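Local coordinates for protein sniffer CG10964-PA (Drosophila melanogaster, PDB 1SNY) that binds NADP and probably acts as an NADPH-dependent carbonyl reductase of the short-chain dehydrogenase/reductase family, at residues V38-N43 / Q241-I246. Sequence-based numbering, arbitrary orientation.
Sequences VKALLN and QIVQTI
A small, apolar helix-to-helix contact joins Ala40 and Leu41 of helix 32-42 to Val243 of helix 235-248, two helices packed against the parallel sheet of a Rossmann fold. Helix 32-42 follows the first strand of the dinucleotide-binding motif, whereas helix 235-248 comes almost 200 residues later, so the contact ties the beginning of the fold to its C-terminal part. No hydrogen bond crosses it, and the two segments bury just 132 Å² between them. The CA atoms of Leu41 and Val243 lie 6.7 Å apart, a close approach consistent with the small methyl side chain of Ala40 facing the other helix. Val243 meets each partner with a different branch. Its CG1, anti to the backbone N (chi1 174°), reaches the end of Leu41, where CD2 stands 4.0 Å from it. The CB of Leu41 does not point at the other helix, but the end of its side chain comes nearer, and it also packs on Leu51 of strand 50-55. On the same helix as Val243, Ile242 and Ile246 pack on Leu217 of strand 213-217, while Leu37 and Leu44 extend the apolar surroundings of Val243. The bound NADP lies about 13 Å from the Val243 side chain, so this is structural packing away from the cofactor. The tighter touch is made by the other branch of the valine, with CG2 3.5 Å from Ala40 CB.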
ATOM      1  N   VAL A  38     -11.338 -22.743  -9.486  1.00 35.72           N
ATOM      2  CA  VAL A  38     -12.655 -23.371  -9.568  1.00 35.21           C
ATOM      3  C   VAL A  38     -12.489 -24.841  -9.941  1.00 36.59           C
ATOM      4  O   VAL A  38     -12.968 -25.727  -9.236  1.00 37.09           O
ATOM      5  CB  VAL A  38     -13.542 -22.693 -10.638  1.00 34.28           C
ATOM      6  CG1 VAL A  38     -14.879 -23.406 -10.736  1.00 34.59           C
ATOM      7  CG2 VAL A  38     -13.752 -21.237 -10.291  1.00 31.04           C
ATOM      8  N   LYS A  39     -11.791 -25.095 -11.044  1.00 36.76           N
ATOM      9  CA  LYS A  39     -11.577 -26.459 -11.506  1.00 36.63           C
ATOM     10  C   LYS A  39     -10.863 -27.315 -10.469  1.00 37.84           C
ATOM     11  O   LYS A  39     -11.238 -28.462 -10.243  1.00 37.84           O
ATOM     12  CB  LYS A  39     -10.779 -26.458 -12.813  1.00 37.39           C
ATOM     13  CG  LYS A  39     -11.463 -25.727 -13.956  1.00 36.75           C
ATOM     14  CD  LYS A  39     -10.600 -25.749 -15.208  1.00 38.67           C
ATOM     15  CE  LYS A  39     -11.248 -24.970 -16.341  1.00 39.58           C
ATOM     16  NZ  LYS A  39     -10.357 -24.899 -17.535  1.00 39.95           N
ATOM     17  N   ALA A  40      -9.834 -26.762  -9.838  1.00 37.32           N
ATOM     18  CA  ALA A  40      -9.088 -27.506  -8.831  1.00 38.99           C
ATOM     19  C   ALA A  40      -9.969 -27.829  -7.626  1.00 39.85           C
ATOM     20  O   ALA A  40      -9.799 -28.867  -6.989  1.00 40.02           O
ATOM     21  CB  ALA A  40      -7.870 -26.711  -8.385  1.00 38.90           C
ATOM     22  N   LEU A  41     -10.901 -26.934  -7.314  1.00 40.68           N
ATOM     23  CA  LEU A  41     -11.799 -27.142  -6.185  1.00 42.06           C
ATOM     24  C   LEU A  41     -12.711 -28.324  -6.476  1.00 44.22           C
ATOM     25  O   LEU A  41     -13.004 -29.134  -5.592  1.00 43.72           O
ATOM     26  CB  LEU A  41     -12.633 -25.885  -5.929  1.00 42.01           C
ATOM     27  CG  LEU A  41     -11.879 -24.719  -5.280  1.00 40.99           C
ATOM     28  CD1 LEU A  41     -12.711 -23.456  -5.362  1.00 39.48           C
ATOM     29  CD2 LEU A  41     -11.556 -25.066  -3.832  1.00 40.67           C
ATOM     30  N   LEU A  42     -13.149 -28.415  -7.728  1.00 44.69           N
ATOM     31  CA  LEU A  42     -14.021 -29.496  -8.166  1.00 46.43           C
ATOM     32  C   LEU A  42     -13.313 -30.851  -8.110  1.00 47.91           C
ATOM     33  O   LEU A  42     -13.879 -31.832  -7.631  1.00 48.91           O
ATOM     34  CB  LEU A  42     -14.504 -29.229  -9.594  1.00 45.04           C
ATOM     35  CG  LEU A  42     -15.323 -27.951  -9.790  1.00 45.09           C
ATOM     36  CD1 LEU A  42     -15.674 -27.778 -11.258  1.00 45.26           C
ATOM     37  CD2 LEU A  42     -16.580 -28.016  -8.943  1.00 45.34           C
ATOM     38  N   ASN A  43     -12.075 -30.902  -8.594  1.00 48.88           N
ATOM     39  CA  ASN A  43     -11.313 -32.146  -8.606  1.00 50.05           C
ATOM     40  C   ASN A  43     -11.061 -32.700  -7.211  1.00 50.37           C
ATOM     41  O   ASN A  43     -10.515 -33.792  -7.062  1.00 50.00           O
ATOM     42  CB  ASN A  43      -9.966 -31.955  -9.310  1.00 51.29           C
ATOM     43  CG  ASN A  43     -10.107 -31.370 -10.698  1.00 53.55           C
ATOM     44  OD1 ASN A  43     -11.053 -31.679 -11.424  1.00 54.94           O
ATOM     45  ND2 ASN A  43      -9.153 -30.527 -11.082  1.00 54.18           N
ATOM     46  N   GLN A 241      -1.767 -26.726  -6.326  1.00 40.08           N
ATOM     47  CA  GLN A 241      -1.012 -26.604  -5.089  1.00 40.95           C
ATOM     48  C   GLN A 241      -1.651 -25.560  -4.171  1.00 38.97           C
ATOM     49  O   GLN A 241      -1.636 -25.710  -2.948  1.00 38.43           O
ATOM     50  CB  GLN A 241       0.437 -26.219  -5.390  1.00 42.59           C
ATOM     51  CG  GLN A 241       1.135 -27.163  -6.356  1.00 46.80           C
ATOM     52  CD  GLN A 241       2.609 -26.841  -6.523  1.00 49.65           C
ATOM     53  OE1 GLN A 241       3.404 -27.004  -5.592  1.00 50.59           O
ATOM     54  NE2 GLN A 241       2.982 -26.374  -7.711  1.00 50.75           N
ATOM     55  N   ILE A 242      -2.213 -24.506  -4.759  1.00 37.78           N
ATOM     56  CA  ILE A 242      -2.857 -23.462  -3.965  1.00 37.54           C
ATOM     57  C   ILE A 242      -4.009 -24.034  -3.141  1.00 37.27           C
ATOM     58  O   ILE A 242      -4.048 -23.877  -1.915  1.00 36.54           O
ATOM     59  CB  ILE A 242      -3.399 -22.322  -4.857  1.00 37.97           C
ATOM     60  CG1 ILE A 242      -2.229 -21.575  -5.507  1.00 38.04           C
ATOM     61  CG2 ILE A 242      -4.254 -21.369  -4.020  1.00 37.16           C
ATOM     62  CD1 ILE A 242      -2.637 -20.361  -6.324  1.00 37.40           C
ATOM     63  N   VAL A 243      -4.944 -24.696  -3.819  1.00 37.75           N
ATOM     64  CA  VAL A 243      -6.089 -25.309  -3.153  1.00 37.67           C
ATOM     65  C   VAL A 243      -5.586 -26.246  -2.062  1.00 37.95           C
ATOM     66  O   VAL A 243      -6.172 -26.342  -0.984  1.00 37.61           O
ATOM     67  CB  VAL A 243      -6.944 -26.128  -4.142  1.00 38.22           C
ATOM     68  CG1 VAL A 243      -8.047 -26.876  -3.390  1.00 39.50           C
ATOM     69  CG2 VAL A 243      -7.539 -25.214  -5.196  1.00 38.75           C
ATOM     70  N   GLN A 244      -4.490 -26.933  -2.350  1.00 38.53           N
ATOM     71  CA  GLN A 244      -3.903 -27.859  -1.394  1.00 40.09           C
ATOM     72  C   GLN A 244      -3.292 -27.085  -0.227  1.00 38.64           C
ATOM     73  O   GLN A 244      -3.495 -27.433   0.934  1.00 40.42           O
ATOM     74  CB  GLN A 244      -2.830 -28.709  -2.087  1.00 42.39           C
ATOM     75  CG  GLN A 244      -2.693 -30.112  -1.526  1.00 45.93           C
ATOM     76  CD  GLN A 244      -4.016 -30.868  -1.518  1.00 48.00           C
ATOM     77  OE1 GLN A 244      -4.667 -31.029  -2.557  1.00 47.66           O
ATOM     78  NE2 GLN A 244      -4.421 -31.335  -0.342  1.00 49.82           N
ATOM     79  N   THR A 245      -2.555 -26.026  -0.543  1.00 38.01           N
ATOM     80  CA  THR A 245      -1.911 -25.205   0.477  1.00 36.48           C
ATOM     81  C   THR A 245      -2.899 -24.533   1.421  1.00 35.18           C
ATOM     82  O   THR A 245      -2.732 -24.576   2.639  1.00 34.15           O
ATOM     83  CB  THR A 245      -1.027 -24.118  -0.164  1.00 36.54           C
ATOM     84  OG1 THR A 245       0.120 -24.734  -0.760  1.00 36.90           O
ATOM     85  CG2 THR A 245      -0.576 -23.105   0.878  1.00 37.11           C
ATOM     86  N   ILE A 246      -3.925 -23.899   0.866  1.00 35.87           N
ATOM     87  CA  ILE A 246      -4.907 -23.231   1.710  1.00 36.52           C
ATOM     88  C   ILE A 246      -5.613 -24.265   2.564  1.00 36.49           C
ATOM     89  O   ILE A 246      -6.084 -23.964   3.657  1.00 37.25           O
ATOM     90  CB  ILE A 246      -5.951 -22.454   0.879  1.00 36.97           C
ATOM     91  CG1 ILE A 246      -6.788 -23.417   0.037  1.00 37.85           C
ATOM     92  CG2 ILE A 246      -5.245 -21.443  -0.012  1.00 37.53           C
ATOM     93  CD1 ILE A 246      -7.885 -22.733  -0.758  1.00 38.31           C
TER